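Local coordinates for tellurite resistance protein of COG3793 (Nostoc punctiforme, PDB 2OU3) that is of unknown precise function but belongs to the TerB family, probably linked to tellurite resistance, and binds zinc and an indole aldehyde, at residues E49-D52 and W53-F57; I97-S100 and A101-S105; S30-M33 and K34-T38. All coordinates share one frame; numbering follows the deposited sequence. Where two conformers were deposited one is given.

Contact 1: E49-D52 and W53-F57; sequences EEKD and WALGF. With ZN (zinc ion), chain D; ZN (zinc ion), chain C.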
loop_
_atom_site.group_PDB
_atom_site.type_symbol
_atom_site.label_atom_id
_atom_site.label_comp_id
_atom_site.label_asym_id
_atom_site.label_seq_id
_atom_site.Cartn_x
_atom_site.Cartn_y
_atom_site.Cartn_z
ATOM N N GLU A 49 -19.330 -1.803 -5.661
ATOM C CA GLU A 49 -17.921 -1.805 -6.000
ATOM C C GLU A 49 -17.129 -0.776 -5.196
ATOM O O GLU A 49 -15.995 -1.054 -4.761
ATOM C CB GLU A 49 -17.705 -1.539 -7.493
ATOM C CG GLU A 49 -16.218 -1.625 -7.853
ATOM C CD GLU A 49 -15.939 -1.619 -9.358
ATOM O OE1 GLU A 49 -16.827 -1.249 -10.142
ATOM O OE2 GLU A 49 -14.814 -2.001 -9.748
ATOM N N GLU A 50 -17.694 0.412 -5.027
ATOM C CA GLU A 50 -17.049 1.456 -4.247
ATOM C C GLU A 50 -16.948 0.983 -2.808
ATOM O O GLU A 50 -15.886 1.088 -2.179
ATOM C CB GLU A 50 -17.845 2.760 -4.302
ATOM C CG GLU A 50 -17.681 3.558 -5.599
ATOM C CD GLU A 50 -18.703 4.670 -5.712
ATOM O OE1 GLU A 50 -19.806 4.541 -5.142
ATOM O OE2 GLU A 50 -18.412 5.676 -6.369
ATOM N N LYS A 51 -18.043 0.445 -2.264
ATOM C CA LYS A 51 -18.008 -0.006 -0.854
ATOM C C LYS A 51 -17.022 -1.150 -0.648
ATOM O O LYS A 51 -16.292 -1.195 0.364
ATOM C CB LYS A 51 -19.401 -0.412 -0.319
ATOM C CG LYS A 51 -19.384 -0.645 1.243
ATOM C CD LYS A 51 -20.769 -0.695 1.862
ATOM C CE LYS A 51 -20.683 -0.905 3.371
ATOM N NZ LYS A 51 -22.002 -0.741 4.066
ATOM N N ASP A 52 -16.971 -2.063 -1.619
ATOM C CA ASP A 52 -16.045 -3.179 -1.551
ATOM C C ASP A 52 -14.595 -2.744 -1.528
ATOM O O ASP A 52 -13.813 -3.326 -0.786
ATOM C CB ASP A 52 -16.234 -4.165 -2.673
ATOM C CG ASP A 52 -17.522 -4.951 -2.533
ATOM O OD1 ASP A 52 -18.178 -4.842 -1.470
ATOM O OD2 ASP A 52 -17.888 -5.652 -3.500
ATOM N N TRP A 53 -14.242 -1.749 -2.336
ATOM C CA TRP A 53 -12.890 -1.203 -2.300
ATOM C C TRP A 53 -12.544 -0.603 -0.930
ATOM O O TRP A 53 -11.431 -0.795 -0.381
ATOM C CB TRP A 53 -12.783 -0.143 -3.375
ATOM C CG TRP A 53 -11.395 0.259 -3.669
ATOM C CD1 TRP A 53 -10.592 -0.256 -4.649
ATOM C CD2 TRP A 53 -10.641 1.281 -3.023
ATOM N NE1 TRP A 53 -9.398 0.388 -4.647
ATOM C CE2 TRP A 53 -9.387 1.325 -3.652
ATOM C CE3 TRP A 53 -10.897 2.157 -1.955
ATOM C CZ2 TRP A 53 -8.387 2.209 -3.264
ATOM C CZ3 TRP A 53 -9.891 3.009 -1.555
ATOM C CH2 TRP A 53 -8.651 3.033 -2.221
ATOM N N ALA A 54 -13.488 0.127 -0.362
ATOM C CA ALA A 54 -13.289 0.765 0.944
ATOM C C ALA A 54 -13.060 -0.289 2.046
ATOM O O ALA A 54 -12.160 -0.147 2.883
ATOM C CB ALA A 54 -14.493 1.627 1.282
ATOM N N LEU A 55 -13.888 -1.346 2.035
ATOM C CA LEU A 55 -13.781 -2.430 3.014
ATOM C C LEU A 55 -12.472 -3.179 2.864
ATOM O O LEU A 55 -11.839 -3.547 3.864
ATOM C CB LEU A 55 -14.936 -3.415 2.865
ATOM C CG LEU A 55 -16.342 -3.012 3.283
ATOM C CD1 LEU A 55 -17.292 -4.177 3.058
ATOM C CD2 LEU A 55 -16.374 -2.677 4.685
ATOM N N GLY A 56 -12.042 -3.366 1.614
ATOM C CA GLY A 56 -10.773 -4.052 1.342
ATOM C C GLY A 56 -9.583 -3.224 1.824
ATOM O O GLY A 56 -8.617 -3.751 2.384
ATOM N N PHE A 57 -9.656 -1.916 1.612
ATOM C CA PHE A 57 -8.618 -0.989 2.047
ATOM C C PHE A 57 -8.542 -1.056 3.567
ATOM O O PHE A 57 -7.487 -1.279 4.121
ATOM C CB PHE A 57 -8.986 0.398 1.527
ATOM C CG PHE A 57 -8.023 1.483 1.868
ATOM C CD1 PHE A 57 -6.653 1.273 1.863
ATOM C CD2 PHE A 57 -8.520 2.763 2.112
ATOM C CE1 PHE A 57 -5.778 2.311 2.140
ATOM C CE2 PHE A 57 -7.643 3.810 2.407
ATOM C CZ PHE A 57 -6.296 3.583 2.421
HETATM ZN ZN ZN D . -16.073 -1.641 -12.013
HETATM ZN ZN ZN C . -17.638 6.253 -8.350
HETATM O O HOH W 1 -19.787 5.847 -9.019
HETATM O O HOH W 2 -16.919 6.733 -10.374
#
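K51 O receives the backbone N-H of L55 at 2.9 Å, and L55 CG, set beside its own backbone N (chi1 -71°), lies against the same oxygen at 3.4 Å. This is the i to i+4 pattern of an alpha helix, here the helix 48-60 of the all-helical TerB fold, and the bonds W53 N to E49 O, A54 N to E50 O and G56 N to D52 O repeat it. The stems of K51 and L55 meet loosely, CG to CG at 4.4 Å, while the extended lysine carries NZ on to the carbonyl oxygens of L71, K72 and Y74. Two neighbouring acidic side chains leave the same turn for different metals. E49 OE1 binds one zinc ion at 2.1 Å, its OE2 lying farther off on the same metal. E50 gives OE2 to the other zinc at 2.2 Å, where S105 O, D108, E115 and two waters complete the shell; E50 OE1 accepts from S47 N, which ties the carboxylate at its other oxygen. W53, with CG anti to its N, swings its indole away from the first turn to meet W12 of the second subunit edge-to-face. Its CH2 lies over one face of the F57 ring, 4.3 Å above the plane and displaced toward the rim.

Contact 2: I97-S100 and A101-S105; sequences ILLS and AIWVS. With ZN (zinc ion), chain C.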
loop_
_atom_site.group_PDB
_atom_site.type_symbol
_atom_site.label_atom_id
_atom_site.label_comp_id
_atom_site.label_asym_id
_atom_site.label_seq_id
_atom_site.Cartn_x
_atom_site.Cartn_y
_atom_site.Cartn_z
ATOM N N ILE A 97 -9.369 11.884 5.120
ATOM C CA ILE A 97 -10.674 11.334 4.859
ATOM C C ILE A 97 -11.071 11.641 3.390
ATOM O O ILE A 97 -11.573 10.774 2.675
ATOM C CB ILE A 97 -11.760 11.964 5.827
ATOM C CG1 ILE A 97 -11.614 11.440 7.278
ATOM C CG2 ILE A 97 -13.190 11.722 5.287
ATOM C CD1 ILE A 97 -12.241 12.376 8.369
ATOM N N LEU A 98 -10.882 12.891 2.983
ATOM C CA LEU A 98 -11.309 13.344 1.629
ATOM C C LEU A 98 -10.607 12.568 0.544
ATOM O O LEU A 98 -11.230 12.121 -0.413
ATOM C CB LEU A 98 -11.046 14.835 1.461
ATOM C CG LEU A 98 -11.885 15.447 0.331
ATOM C CD1 LEU A 98 -13.287 15.580 0.948
ATOM C CD2 LEU A 98 -11.410 16.797 -0.163
ATOM N N LEU A 99 -9.287 12.399 0.695
ATOM C CA LEU A 99 -8.488 11.674 -0.257
ATOM C C LEU A 99 -8.923 10.228 -0.383
ATOM O O LEU A 99 -9.061 9.719 -1.475
ATOM C CB LEU A 99 -6.984 11.780 0.077
ATOM C CG LEU A 99 -6.065 11.023 -0.902
ATOM C CD1 LEU A 99 -6.186 11.541 -2.338
ATOM C CD2 LEU A 99 -4.594 11.032 -0.421
ATOM N N SER A 100 -9.153 9.560 0.728
ATOM C CA SER A 100 -9.690 8.192 0.677
ATOM C C SER A 100 -11.067 8.167 0.015
ATOM O O SER A 100 -11.357 7.282 -0.771
ATOM C CB SER A 100 -9.774 7.601 2.089
ATOM O OG SER A 100 -8.463 7.355 2.599
ATOM N N ALA A 101 -11.907 9.162 0.316
ATOM C CA ALA A 101 -13.231 9.261 -0.301
ATOM C C ALA A 101 -13.151 9.414 -1.823
ATOM O O ALA A 101 -13.927 8.802 -2.573
ATOM C CB ALA A 101 -14.014 10.440 0.290
ATOM N N ILE A 102 -12.185 10.205 -2.275
ATOM C CA ILE A 102 -11.918 10.352 -3.721
ATOM C C ILE A 102 -11.547 9.014 -4.333
ATOM O O ILE A 102 -12.096 8.635 -5.363
ATOM C CB ILE A 102 -10.795 11.374 -3.970
ATOM C CG1 ILE A 102 -11.293 12.771 -3.600
ATOM C CG2 ILE A 102 -10.295 11.328 -5.460
ATOM C CD1 ILE A 102 -10.170 13.829 -3.369
ATOM N N TRP A 103 -10.610 8.297 -3.703
ATOM C CA TRP A 103 -10.178 6.980 -4.185
ATOM C C TRP A 103 -11.332 5.985 -4.185
ATOM O O TRP A 103 -11.492 5.231 -5.130
ATOM C CB TRP A 103 -9.039 6.422 -3.345
ATOM C CG TRP A 103 -7.702 6.780 -3.813
ATOM C CD1 TRP A 103 -6.921 7.803 -3.381
ATOM C CD2 TRP A 103 -6.975 6.118 -4.847
ATOM N NE1 TRP A 103 -5.712 7.798 -4.062
ATOM C CE2 TRP A 103 -5.730 6.787 -4.983
ATOM C CE3 TRP A 103 -7.259 5.039 -5.689
ATOM C CZ2 TRP A 103 -4.783 6.389 -5.902
ATOM C CZ3 TRP A 103 -6.311 4.647 -6.600
ATOM C CH2 TRP A 103 -5.100 5.320 -6.708
ATOM N N VAL A 104 -12.141 5.999 -3.130
ATOM C CA VAL A 104 -13.331 5.146 -3.094
ATOM C C VAL A 104 -14.294 5.453 -4.259
ATOM O O VAL A 104 -14.798 4.540 -4.882
ATOM C CB VAL A 104 -14.080 5.282 -1.765
ATOM C CG1 VAL A 104 -15.446 4.599 -1.846
ATOM C CG2 VAL A 104 -13.238 4.657 -0.618
ATOM N N SER A 105 -14.558 6.725 -4.501
ATOM C CA SER A 105 -15.452 7.159 -5.541
ATOM C C SER A 105 -14.897 6.750 -6.917
ATOM O O SER A 105 -15.630 6.460 -7.843
ATOM C CB SER A 105 -15.625 8.668 -5.458
ATOM O OG SER A 105 -16.354 9.030 -4.301
HETATM ZN ZN ZN C . -17.638 6.253 -8.350
HETATM O O HOH W 1 -19.787 5.847 -9.019
HETATM O O HOH W 2 -16.919 6.733 -10.374
#
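W103 leans back along its helix onto L99, the two side chains lying side by side and pointing the same way. Its CB sits 3.6 Å from S100 O. One atom farther out, CG passes L99 O, and CD1 comes to 3.4 Å from that oxygen, which lies at the indole edge near the ring plane. CD1 also meets L99 CD1 at 3.9 Å, and the same methyl borders NE1. The leucine reaches this place because its CG stands anti to the backbone N (chi1 180°), which brings the end of the chain nearer the next turn. NE1 itself bonds to E143 OE1, and the ring meets Y140 edge-to-face on helix 130-154 and W16 of the second subunit likewise. All this lies on helix 94-106, a helix of the TerB fold packed against helices 26-41, 48-60 and 130-154. L99 O also accepts W103 N, and the bond V104 N to S100 O, 2.8 Å, continues the alpha-helical pattern. V104 CG2 presses on S100 O at 3.2 Å. At the zinc end, A101 O takes both S105 N and S105 OG, from opposite faces of its plane, and S105 O binds the metal at 2.1 Å.

Contact 3: S30-M33 and K34-T38; sequences SIYM and KSVLT. With I3A (1H-indole-3-carbaldehyde), chain E.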
loop_
_atom_site.group_PDB
_atom_site.type_symbol
_atom_site.label_atom_id
_atom_site.label_comp_id
_atom_site.label_asym_id
_atom_site.label_seq_id
_atom_site.Cartn_x
_atom_site.Cartn_y
_atom_site.Cartn_z
ATOM N N SER A 30 -12.516 2.368 12.592
ATOM C CA SER A 30 -13.955 2.314 12.335
ATOM C C SER A 30 -14.569 3.694 12.052
ATOM O O SER A 30 -15.222 3.899 11.032
ATOM C CB SER A 30 -14.667 1.670 13.547
ATOM O OG SER A 30 -16.071 1.585 13.349
ATOM N N ILE A 31 -14.321 4.637 12.954
ATOM C CA ILE A 31 -14.827 6.004 12.825
ATOM C C ILE A 31 -14.278 6.670 11.549
ATOM O O ILE A 31 -15.033 7.279 10.771
ATOM C CB ILE A 31 -14.517 6.841 14.097
ATOM C CG1 ILE A 31 -15.284 6.299 15.308
ATOM C CG2 ILE A 31 -14.912 8.299 13.905
ATOM C CD1 ILE A 31 -14.726 6.770 16.649
ATOM N N TYR A 32 -12.979 6.492 11.300
ATOM C CA TYR A 32 -12.355 7.020 10.091
ATOM C C TYR A 32 -13.045 6.491 8.833
ATOM O O TYR A 32 -13.424 7.276 7.946
ATOM C CB TYR A 32 -10.885 6.651 10.059
ATOM C CG TYR A 32 -10.158 6.990 8.762
ATOM C CD1 TYR A 32 -9.653 8.260 8.539
ATOM C CD2 TYR A 32 -9.974 6.029 7.769
ATOM C CE1 TYR A 32 -8.990 8.574 7.359
ATOM C CE2 TYR A 32 -9.318 6.331 6.599
ATOM C CZ TYR A 32 -8.806 7.585 6.396
ATOM O OH TYR A 32 -8.134 7.852 5.224
HETATM N N MSE A 33 -13.247 5.179 8.760
HETATM C CA MSE A 33 -13.880 4.558 7.589
HETATM C C MSE A 33 -15.330 4.954 7.447
HETATM O O MSE A 33 -15.808 5.143 6.341
HETATM C CB MSE A 33 -13.780 3.035 7.615
HETATM C CG MSE A 33 -12.442 2.520 7.209
HETATM SE SE MSE A 33 -11.876 3.150 5.455
HETATM C CE MSE A 33 -13.473 2.977 4.555
ATOM N N LYS A 34 -16.049 5.081 8.572
ATOM C CA LYS A 34 -17.414 5.594 8.524
ATOM C C LYS A 34 -17.443 7.001 7.940
ATOM O O LYS A 34 -18.327 7.345 7.180
ATOM C CB LYS A 34 -18.093 5.564 9.912
ATOM C CG LYS A 34 -18.475 4.126 10.325
ATOM C CD LYS A 34 -18.916 3.962 11.765
ATOM C CE LYS A 34 -19.407 2.523 12.020
ATOM N NZ LYS A 34 -19.923 2.301 13.404
ATOM N N SER A 35 -16.455 7.816 8.295
ATOM C CA SER A 35 -16.361 9.169 7.763
ATOM C C SER A 35 -16.142 9.129 6.247
ATOM O O SER A 35 -16.742 9.877 5.474
ATOM C CB SER A 35 -15.195 9.889 8.427
ATOM O OG SER A 35 -15.419 9.952 9.803
ATOM N N VAL A 36 -15.252 8.240 5.838
ATOM C CA VAL A 36 -14.881 8.092 4.440
ATOM C C VAL A 36 -16.098 7.671 3.644
ATOM O O VAL A 36 -16.375 8.251 2.585
ATOM C CB VAL A 36 -13.736 7.061 4.267
ATOM C CG1 VAL A 36 -13.626 6.593 2.784
ATOM C CG2 VAL A 36 -12.395 7.639 4.774
ATOM N N LEU A 37 -16.834 6.671 4.147
ATOM C CA LEU A 37 -18.034 6.205 3.469
ATOM C C LEU A 37 -19.102 7.283 3.409
ATOM O O LEU A 37 -19.753 7.455 2.365
ATOM C CB LEU A 37 -18.614 4.964 4.149
ATOM C CG LEU A 37 -17.759 3.710 4.093
ATOM C CD1 LEU A 37 -18.372 2.641 4.976
ATOM C CD2 LEU A 37 -17.622 3.260 2.626
ATOM N N THR A 38 -19.290 8.015 4.511
ATOM C CA THR A 38 -20.216 9.137 4.509
ATOM C C THR A 38 -19.832 10.157 3.429
ATOM O O THR A 38 -20.684 10.659 2.707
ATOM C CB THR A 38 -20.236 9.859 5.857
ATOM O OG1 THR A 38 -20.477 8.902 6.874
ATOM C CG2 THR A 38 -21.315 10.921 5.899
HETATM O O I3A E . -7.272 3.888 10.911
HETATM C "C3'" I3A E . -6.867 4.326 9.836
HETATM C C3 I3A E . -6.676 5.793 9.722
HETATM C C2 I3A E . -6.171 6.414 8.612
HETATM N N I3A E . -6.117 7.763 8.882
HETATM C C8 I3A E . -6.569 8.037 10.123
HETATM C C9 I3A E . -6.964 6.778 10.769
HETATM C C4 I3A E . -7.438 6.758 12.090
HETATM C C5 I3A E . -7.567 7.953 12.756
HETATM C C6 I3A E . -7.192 9.169 12.163
HETATM C C7 I3A E . -6.698 9.194 10.868
HETATM O O HOH W 3 -17.660 2.980 14.978
#
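Y32 and V36 fit together as plate and knob: the CG2 methyl of V36 sits over one face of the phenol ring, 4.0 Å from its centroid and 21° off the ring normal, a CH-pi contact displaced toward the rim. On the opposite face lies the bound 1H-indole-3-carbaldehyde, its indole plane nearly parallel to the phenol ring, with its C2 over the ring centre and 3.5 Å above the plane. The tyrosine is thus sandwiched between a methyl of its own helix and the ligand. Its CG stands anti to the backbone N (chi1 173°), which lays the ring beside the next turn, where V36 CG2 can sit over its face, and OH bonds to D96 OD1, which fixes the far end of the plate. The other valine branch has a different neighbour: in one of the two conformers of selenomethionine M33, V36 CG1 is 4.0 Å from M33 CE, with L37 CG more loosely beside that methyl. L37 CG itself rests on M33 O. These residues belong to helix 26-41 of the helical TerB fold, which contributes Y32 to the ligand pocket and packs on helices 65-73, 80-84 and 94-106. At the polar flank S35 turns its OG back to I31 O at 2.9 Å. That oxygen also accepts S35 N, and the two donors come from opposite faces of its plane, the hydroxyl from above it rather than along a lone pair. K34 O likewise accepts two hydrogen bonds from T38, from N and from OG1 (2.7 Å), on opposite faces. The K34 chain runs out extended past S30, its CG resting on S30 O. A water bridges the two ends, donating to S30 OG and accepting from K34 NZ, which also forms a salt bridge with D70.

The three contacts lie on three helices that pack together, with centres 10 to 12 Å apart. Contacts 1 and 2 share a zinc site: E50 OE2 and S105 O bind the same ion and stand 3.2 Å from each other, while W53 CH2 packs on W103 CB at 3.6 Å. Contact 2 meets contact 3 beside the indole aldehyde pocket, where S100 OG and Y32 OH are 2.7 Å apart in a probable hydrogen bond. A54 CB joins contact 1 to contact 3, touching L37 CD2 at 3.8 Å. Helix 94-106 links the two sites, with D96 in the ligand pocket near its start and S105 at the zinc ion near its end.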